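Local coordinates for cystathionine beta-lyase family protein, YNBB B.subtilis ortholog (Clostridium acetobutylicum, PDB 3HVY), which is a putative pyridoxal-phosphate-dependent carbon-sulfur lyase of the methionine gamma-lyase family, named for a possible part in aluminium resistance, at residues R42-F53 / L294-E303; V213-E223 / P230-S241. All blocks are in the same frame, centred on the assembly; numbering follows the deposited sequence.

Contact 1: R42-F53 / L294-E303. With EDO (1,2-ethanediol), chain Y.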
# COMPACT_ATOMS: atom_id res chain seq x y z
N ARG D 42 13.69 22.68 -19.48
CA ARG D 42 13.30 22.08 -18.23
C ARG D 42 12.65 23.09 -17.32
O ARG D 42 11.69 22.78 -16.62
CB ARG D 42 14.57 21.57 -17.53
CG ARG D 42 14.32 20.85 -16.30
CD ARG D 42 15.61 20.29 -15.68
NE ARG D 42 16.47 21.41 -15.32
CZ ARG D 42 17.75 21.33 -14.96
NH1 ARG D 42 18.35 20.18 -14.93
NH2 ARG D 42 18.41 22.43 -14.64
N GLU D 43 13.21 24.29 -17.28
CA GLU D 43 12.71 25.35 -16.43
C GLU D 43 11.26 25.73 -16.81
O GLU D 43 10.37 25.92 -15.96
CB GLU D 43 13.64 26.53 -16.61
CG GLU D 43 13.26 27.75 -15.84
CD GLU D 43 14.22 28.91 -16.08
OE1 GLU D 43 14.26 29.45 -17.23
OE2 GLU D 43 14.87 29.31 -15.09
N TYR D 44 11.04 25.86 -18.12
CA TYR D 44 9.73 26.13 -18.65
C TYR D 44 8.74 25.02 -18.22
O TYR D 44 7.66 25.28 -17.70
CB TYR D 44 9.81 26.19 -20.17
CG TYR D 44 8.44 26.45 -20.74
CD1 TYR D 44 7.89 27.71 -20.63
CD2 TYR D 44 7.71 25.45 -21.37
CE1 TYR D 44 6.64 27.98 -21.12
CE2 TYR D 44 6.45 25.72 -21.87
CZ TYR D 44 5.93 27.00 -21.74
OH TYR D 44 4.69 27.35 -22.20
N ASN D 45 9.11 23.78 -18.48
CA ASN D 45 8.25 22.66 -18.16
C ASN D 45 8.03 22.48 -16.67
O ASN D 45 6.94 22.14 -16.26
CB ASN D 45 8.79 21.39 -18.81
CG ASN D 45 8.56 21.37 -20.29
OD1 ASN D 45 7.64 22.03 -20.78
ND2 ASN D 45 9.33 20.55 -21.04
N GLN D 46 9.03 22.77 -15.85
CA GLN D 46 8.80 22.69 -14.43
C GLN D 46 7.72 23.70 -14.02
O GLN D 46 6.87 23.41 -13.17
CB GLN D 46 10.09 22.95 -13.65
CG GLN D 46 9.87 22.89 -12.14
CD GLN D 46 9.83 21.49 -11.64
OE1 GLN D 46 10.88 20.88 -11.44
NE2 GLN D 46 8.62 20.95 -11.44
N LEU D 47 7.81 24.90 -14.57
CA LEU D 47 6.85 25.95 -14.32
C LEU D 47 5.47 25.60 -14.85
O LEU D 47 4.47 25.79 -14.20
CB LEU D 47 7.34 27.24 -14.97
CG LEU D 47 6.40 28.46 -14.84
CD1 LEU D 47 6.12 28.84 -13.35
CD2 LEU D 47 7.01 29.63 -15.61
N LYS D 48 5.40 25.04 -16.05
CA LYS D 48 4.10 24.60 -16.59
C LYS D 48 3.38 23.63 -15.61
O LYS D 48 2.15 23.66 -15.43
CB LYS D 48 4.40 23.93 -17.94
CG LYS D 48 3.32 23.14 -18.58
CD LYS D 48 3.58 22.93 -20.11
CE LYS D 48 4.71 22.01 -20.48
NZ LYS D 48 4.73 21.63 -22.00
N VAL D 49 4.14 22.70 -15.03
CA VAL D 49 3.57 21.70 -14.16
C VAL D 49 3.16 22.34 -12.83
O VAL D 49 2.06 22.12 -12.37
CB VAL D 49 4.53 20.45 -13.97
CG1 VAL D 49 3.98 19.53 -12.93
CG2 VAL D 49 4.66 19.66 -15.33
N LEU D 50 4.02 23.16 -12.25
CA LEU D 50 3.71 23.82 -11.01
C LEU D 50 2.41 24.63 -11.17
O LEU D 50 1.50 24.58 -10.31
CB LEU D 50 4.87 24.75 -10.63
CG LEU D 50 4.69 25.60 -9.38
CD1 LEU D 50 4.43 24.67 -8.15
CD2 LEU D 50 5.90 26.55 -9.17
N LYS D 51 2.29 25.38 -12.25
CA LYS D 51 1.06 26.17 -12.43
C LYS D 51 -0.19 25.29 -12.50
O LYS D 51 -1.24 25.64 -11.99
CB LYS D 51 1.10 26.98 -13.73
CG LYS D 51 2.07 28.13 -13.77
CD LYS D 51 1.76 29.08 -14.94
CE LYS D 51 1.62 28.38 -16.28
NZ LYS D 51 1.41 29.35 -17.41
N ALA D 52 -0.10 24.17 -13.20
CA ALA D 52 -1.22 23.23 -13.33
C ALA D 52 -1.64 22.71 -11.91
O ALA D 52 -2.84 22.68 -11.55
CB ALA D 52 -0.83 22.09 -14.27
N PHE D 53 -0.66 22.36 -11.06
CA PHE D 53 -0.97 21.95 -9.70
C PHE D 53 -1.76 23.05 -8.95
O PHE D 53 -2.80 22.80 -8.33
CB PHE D 53 0.32 21.67 -8.94
CG PHE D 53 0.79 20.20 -9.00
CD1 PHE D 53 1.40 19.69 -10.13
CD2 PHE D 53 0.66 19.38 -7.89
CE1 PHE D 53 1.84 18.38 -10.16
CE2 PHE D 53 1.09 18.06 -7.90
CZ PHE D 53 1.67 17.55 -9.05
N LEU D 294 4.67 13.19 -11.32
CA LEU D 294 4.43 14.27 -12.29
C LEU D 294 5.25 15.55 -12.02
O LEU D 294 5.83 16.15 -12.94
CB LEU D 294 2.93 14.57 -12.36
CG LEU D 294 2.44 15.68 -13.28
CD1 LEU D 294 2.78 15.34 -14.67
CD2 LEU D 294 0.96 15.98 -13.12
N PHE D 295 5.31 15.96 -10.77
CA PHE D 295 6.07 17.12 -10.40
C PHE D 295 7.55 16.99 -10.71
O PHE D 295 8.18 17.96 -11.17
CB PHE D 295 5.85 17.46 -8.94
CG PHE D 295 6.37 18.79 -8.58
CD1 PHE D 295 5.73 19.92 -9.04
CD2 PHE D 295 7.52 18.91 -7.85
CE1 PHE D 295 6.21 21.17 -8.75
CE2 PHE D 295 8.02 20.14 -7.54
CZ PHE D 295 7.36 21.30 -8.02
N MSE D 296 8.10 15.80 -10.48
CA MSE D 296 9.51 15.54 -10.74
C MSE D 296 9.78 15.15 -12.22
O MSE D 296 10.94 15.02 -12.61
CB MSE D 296 9.98 14.38 -9.85
CG MSE D 296 9.91 14.60 -8.34
SE MSE D 296 10.27 12.87 -7.45
CE MSE D 296 11.73 12.25 -8.63
N ALA D 297 8.74 14.95 -13.02
CA ALA D 297 8.92 14.47 -14.39
C ALA D 297 9.70 15.40 -15.37
O ALA D 297 10.51 14.89 -16.18
CB ALA D 297 7.61 14.03 -14.99
N PRO D 298 9.42 16.71 -15.35
CA PRO D 298 10.21 17.59 -16.21
C PRO D 298 11.69 17.51 -15.93
O PRO D 298 12.50 17.63 -16.83
CB PRO D 298 9.70 19.00 -15.82
CG PRO D 298 8.28 18.79 -15.42
CD PRO D 298 8.37 17.47 -14.62
N HIS D 299 12.04 17.37 -14.67
CA HIS D 299 13.43 17.25 -14.24
C HIS D 299 14.06 15.91 -14.62
O HIS D 299 15.11 15.86 -15.26
CB HIS D 299 13.57 17.52 -12.72
CG HIS D 299 14.98 17.51 -12.22
ND1 HIS D 299 15.72 18.67 -12.08
CD2 HIS D 299 15.78 16.49 -11.82
CE1 HIS D 299 16.93 18.35 -11.63
NE2 HIS D 299 16.99 17.04 -11.46
N VAL D 300 13.44 14.85 -14.18
CA VAL D 300 13.94 13.53 -14.46
C VAL D 300 14.04 13.24 -15.96
O VAL D 300 15.03 12.63 -16.42
CB VAL D 300 13.13 12.46 -13.70
CG1 VAL D 300 13.58 11.07 -14.10
CG2 VAL D 300 13.35 12.66 -12.15
N THR D 301 13.08 13.73 -16.73
CA THR D 301 13.10 13.57 -18.20
C THR D 301 14.36 14.16 -18.78
O THR D 301 15.03 13.50 -19.57
CB THR D 301 11.84 14.17 -18.86
OG1 THR D 301 10.68 13.46 -18.41
CG2 THR D 301 11.90 14.21 -20.39
N ILE D 302 14.79 15.34 -18.28
CA ILE D 302 15.93 16.01 -18.82
C ILE D 302 17.22 15.39 -18.33
O ILE D 302 18.22 15.45 -19.03
CB ILE D 302 15.83 17.53 -18.60
CG1 ILE D 302 14.66 18.09 -19.46
CG2 ILE D 302 17.19 18.32 -18.94
CD1 ILE D 302 14.90 18.01 -20.98
N GLU D 303 17.21 14.75 -17.17
CA GLU D 303 18.35 13.94 -16.79
C GLU D 303 18.57 12.82 -17.83
O GLU D 303 19.71 12.53 -18.22
CB GLU D 303 18.16 13.31 -15.42
CG GLU D 303 18.09 14.30 -14.25
CD GLU D 303 19.36 15.13 -14.12
OE1 GLU D 303 20.43 14.55 -13.85
OE2 GLU D 303 19.29 16.38 -14.28
C1 EDO Y . 22.95 17.24 -13.87
O1 EDO Y . 22.52 16.00 -13.34
C2 EDO Y . 22.09 17.59 -15.06
O2 EDO Y . 20.94 18.38 -14.74
O HOH W 1 17.32 17.65 -15.19
O HOH W 2 11.45 19.09 -19.07
O HOH W 3 13.40 20.88 -12.89
O HOH W 4 10.47 18.45 -12.38
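Phe295 pushes its ring as a knob into a hole made by Gln46, Val49, Leu50 and Phe53. With CG anti to the backbone N (chi1 -168°), the ring is set among these four and turns its edge to the face of Phe53, a T-shaped pair with planes 79° apart. Leu50 CD1 lies 4.0 Å from Phe295 CE1, and Phe53 CE1 reaches Leu294 CD2 at 3.9 Å. Farther along, Val49 CG2 touches Pro298 CG at 3.7 Å. Segments 42-53 and 294-303, on the long helices 18-55 and 287-317, run antiparallel with their axes 8.5 Å apart; the second kinks at Pro298, whose ring faces the first.

Among the polar contacts, the bend of Gln46 at chi2 (80°) carries NE2 over one face of the Phe295 ring and onto Phe295 O, 3.0 Å away in the carbonyl plane. A water donates to both Gln46 OE1 and Phe295 O and accepts from His299 N, so it serves the backbone at the kink. Gln46 OE1 also bonds Thr410 of the second subunit.

At the charged end, Arg42 NH1 and Glu303 OE2 form a long salt bridge of 4.0 Å, their planar groups nearly coplanar, and one water bonds both. Ethanediol, probably from the crystallisation liquor, bonds both Glu303 carboxylate oxygens. Across the subunit interface Arg42 NE pairs with Asp412, and His299 NE2 meets its counterpart, each of the second subunit.

Contact 2: V213-E223 / P230-S241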
# COMPACT_ATOMS: atom_id res chain seq x y z
N VAL D 213 -10.97 14.14 -39.43
CA VAL D 213 -10.22 12.91 -39.14
C VAL D 213 -9.51 13.06 -37.79
O VAL D 213 -8.94 14.11 -37.51
CB VAL D 213 -9.24 12.54 -40.31
CG1 VAL D 213 -8.18 13.68 -40.51
CG2 VAL D 213 -8.58 11.21 -40.07
N ILE D 214 -9.59 12.04 -36.95
CA ILE D 214 -8.92 12.07 -35.65
C ILE D 214 -7.42 11.92 -35.80
O ILE D 214 -6.94 10.96 -36.36
CB ILE D 214 -9.47 10.92 -34.70
CG1 ILE D 214 -11.02 11.03 -34.64
CG2 ILE D 214 -8.78 10.98 -33.34
CD1 ILE D 214 -11.76 9.86 -33.94
N VAL D 215 -6.66 12.87 -35.31
CA VAL D 215 -5.22 12.73 -35.30
C VAL D 215 -4.75 12.26 -33.91
O VAL D 215 -4.85 13.00 -32.90
CB VAL D 215 -4.52 14.00 -35.74
CG1 VAL D 215 -3.01 13.88 -35.48
CG2 VAL D 215 -4.87 14.31 -37.19
N PHE D 216 -4.31 11.01 -33.87
CA PHE D 216 -3.79 10.33 -32.70
C PHE D 216 -2.28 10.27 -32.73
O PHE D 216 -1.69 9.87 -33.76
CB PHE D 216 -4.34 8.90 -32.59
CG PHE D 216 -3.68 8.09 -31.50
CD1 PHE D 216 -3.89 8.40 -30.15
CD2 PHE D 216 -2.86 7.05 -31.80
CE1 PHE D 216 -3.25 7.66 -29.14
CE2 PHE D 216 -2.25 6.33 -30.79
CZ PHE D 216 -2.44 6.66 -29.47
N VAL D 217 -1.64 10.70 -31.63
CA VAL D 217 -0.15 10.54 -31.49
C VAL D 217 0.23 9.67 -30.26
O VAL D 217 -0.13 9.98 -29.14
CB VAL D 217 0.55 11.90 -31.37
CG1 VAL D 217 2.10 11.80 -31.39
CG2 VAL D 217 0.06 12.81 -32.51
N ASP D 218 0.93 8.58 -30.52
CA ASP D 218 1.58 7.76 -29.50
C ASP D 218 2.71 8.62 -28.97
O ASP D 218 3.68 8.88 -29.70
CB ASP D 218 2.11 6.50 -30.17
CG ASP D 218 2.98 5.65 -29.25
OD1 ASP D 218 3.27 6.11 -28.12
OD2 ASP D 218 3.42 4.54 -29.71
N ASN D 219 2.56 9.13 -27.74
CA ASN D 219 3.51 10.13 -27.20
C ASN D 219 4.59 9.51 -26.31
O ASN D 219 5.30 10.22 -25.63
CB ASN D 219 2.74 11.16 -26.38
CG ASN D 219 3.44 12.47 -26.32
OD1 ASN D 219 4.10 12.86 -27.29
ND2 ASN D 219 3.33 13.19 -25.16
N CYS D 220 4.64 8.18 -26.26
CA CYS D 220 5.63 7.52 -25.43
C CYS D 220 7.07 8.03 -25.63
O CYS D 220 7.54 8.11 -26.74
CB CYS D 220 5.59 6.01 -25.67
SG CYS D 220 4.18 5.16 -24.89
N TYR D 221 7.72 8.30 -24.51
CA TYR D 221 9.11 8.74 -24.39
C TYR D 221 9.33 10.20 -24.70
O TYR D 221 10.44 10.72 -24.59
CB TYR D 221 10.03 7.97 -25.30
CG TYR D 221 10.22 6.50 -24.93
CD1 TYR D 221 10.87 6.16 -23.78
CD2 TYR D 221 9.81 5.47 -25.78
CE1 TYR D 221 11.14 4.87 -23.46
CE2 TYR D 221 10.07 4.12 -25.43
CZ TYR D 221 10.75 3.86 -24.27
OH TYR D 221 11.04 2.58 -23.86
N GLY D 222 8.28 10.89 -25.10
CA GLY D 222 8.47 12.27 -25.51
C GLY D 222 8.04 13.32 -24.48
O GLY D 222 8.27 14.50 -24.67
N GLU D 223 7.40 12.91 -23.40
CA GLU D 223 6.81 13.90 -22.50
C GLU D 223 7.88 14.71 -21.90
O GLU D 223 8.86 14.16 -21.45
CB GLU D 223 6.01 13.22 -21.38
CG GLU D 223 4.86 12.28 -21.88
CD GLU D 223 5.29 10.84 -22.16
OE1 GLU D 223 6.49 10.51 -22.07
OE2 GLU D 223 4.38 10.02 -22.47
N PRO D 230 2.36 17.16 -28.49
CA PRO D 230 1.62 17.06 -29.77
C PRO D 230 0.23 17.70 -29.73
O PRO D 230 -0.27 18.19 -30.73
CB PRO D 230 1.55 15.57 -30.00
CG PRO D 230 2.71 15.02 -29.22
CD PRO D 230 2.80 15.85 -28.00
N THR D 231 -0.37 17.73 -28.53
CA THR D 231 -1.68 18.32 -28.31
C THR D 231 -1.65 19.85 -28.45
O THR D 231 -2.68 20.49 -28.58
CB THR D 231 -2.24 17.88 -26.97
OG1 THR D 231 -1.25 18.07 -25.96
CG2 THR D 231 -2.63 16.42 -27.02
N ASP D 232 -0.46 20.42 -28.40
CA ASP D 232 -0.26 21.85 -28.59
C ASP D 232 -0.15 22.19 -30.08
O ASP D 232 -0.11 23.35 -30.44
CB ASP D 232 1.03 22.30 -27.92
CG ASP D 232 0.98 22.18 -26.40
OD1 ASP D 232 0.05 22.73 -25.82
OD2 ASP D 232 1.86 21.55 -25.77
N VAL D 233 -0.03 21.18 -30.94
CA VAL D 233 0.09 21.45 -32.39
C VAL D 233 -0.94 20.69 -33.23
O VAL D 233 -0.68 20.30 -34.36
CB VAL D 233 1.58 21.23 -32.87
CG1 VAL D 233 2.52 22.25 -32.16
CG2 VAL D 233 2.03 19.87 -32.60
N GLY D 234 -2.10 20.40 -32.63
CA GLY D 234 -3.25 19.84 -33.35
C GLY D 234 -3.61 18.39 -33.13
O GLY D 234 -4.51 17.90 -33.79
N ALA D 235 -2.90 17.68 -32.27
CA ALA D 235 -3.27 16.32 -32.01
C ALA D 235 -4.63 16.33 -31.31
O ALA D 235 -4.85 17.14 -30.40
CB ALA D 235 -2.18 15.61 -31.10
N ASP D 236 -5.52 15.42 -31.70
CA ASP D 236 -6.83 15.24 -31.07
C ASP D 236 -6.81 14.36 -29.84
O ASP D 236 -7.64 14.49 -28.96
CB ASP D 236 -7.81 14.64 -32.06
CG ASP D 236 -8.14 15.59 -33.21
OD1 ASP D 236 -8.46 16.75 -32.92
OD2 ASP D 236 -8.05 15.16 -34.38
N ILE D 237 -5.87 13.44 -29.79
CA ILE D 237 -5.75 12.52 -28.72
C ILE D 237 -4.35 11.95 -28.72
O ILE D 237 -3.73 11.72 -29.77
CB ILE D 237 -6.87 11.43 -28.80
CG1 ILE D 237 -6.81 10.49 -27.59
CG2 ILE D 237 -6.90 10.71 -30.15
CD1 ILE D 237 -8.01 9.47 -27.49
N ILE D 238 -3.83 11.78 -27.51
CA ILE D 238 -2.48 11.21 -27.30
C ILE D 238 -2.57 10.15 -26.19
O ILE D 238 -3.55 10.12 -25.45
CB ILE D 238 -1.43 12.28 -26.94
CG1 ILE D 238 -1.70 12.92 -25.57
CG2 ILE D 238 -1.37 13.37 -28.02
CD1 ILE D 238 -0.58 13.88 -25.12
N ALA D 239 -1.56 9.29 -26.11
CA ALA D 239 -1.49 8.24 -25.10
C ALA D 239 -0.05 7.97 -24.77
O ALA D 239 0.86 8.18 -25.62
CB ALA D 239 -2.16 6.93 -25.57
N GLY D 240 0.16 7.50 -23.54
CA GLY D 240 1.50 7.18 -23.04
C GLY D 240 1.52 6.34 -21.79
O GLY D 240 0.46 6.01 -21.27
N SER D 241 2.73 6.00 -21.33
CA SER D 241 2.97 5.11 -20.19
C SER D 241 3.49 5.90 -19.01
O SER D 241 4.32 6.76 -19.17
CB SER D 241 4.02 4.03 -20.54
OG SER D 241 4.41 3.27 -19.40
O HOH W 5 4.97 7.53 -21.92
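Two neighbouring parallel strands of the central mixed sheet, in the PLP-binding domain of a fold-type I enzyme, meet here and lead toward the cofactor. Strands 214-218 and 237-241 pair Phe216 with Ile237, Val217 with Ile238 and Asp218 with Ala239. Val217 N donates to Ile237 O at 3.0 Å and Asn219 N to Ala239 O at 2.9 Å, while Ala239 N to Val217 O is a weak bond.

Where the pairing starts, the side chain of Asp236 extends it: OD2 accepts from Val215 N at 2.8 Å, almost straight (172°), on the anti side of the carboxylate, while Asp236 N donates to Val215 O at 2.8 Å. Asp236 OD2 also holds a salt bridge to Arg207, which ties the sheet to helix 196-207.

On the face carrying Phe216, Asp218 and Ala239, chi1 of 172° puts Phe216 CG anti to the backbone N and carries the ring across to the neighbouring strand, its edge at Ala239 CB, 3.8 Å from Phe216 CE1. On the other face Val217 spreads its methyls, CG1 to Pro230 CG and CG2 to Ala235 CB, both at 3.9 Å.

At the end of the strand, Asp218 OD2 bonds N1 of the pyridoxal phosphate carried by the modified lysine at 244, the usual aspartate-pyridine pairing of this fold type. Asp218 OD1 closes an Asx turn by accepting from Cys220 N at 3.1 Å.

How the contacts relate
Along the chain contact 2 is nested within the loop that contact 1 closes: 42-53 comes first, then the two strands, and 294-303 last. Their centres lie 18 Å apart, contact 2 nearer the middle of the chain. Contact 2 belongs to the mixed sheet, whereas contact 1 joins two long helices and reaches the second subunit, which does not touch the segments of contact 2. The two meet directly where Thr301 CG2 packs 3.2 Å from Glu223 O. Asn45 also bonds Glu226, in the connection between the strands. The sheet beside the cofactor is therefore linked, partly through the 224-229 connection, to the helix pair at the subunit interface.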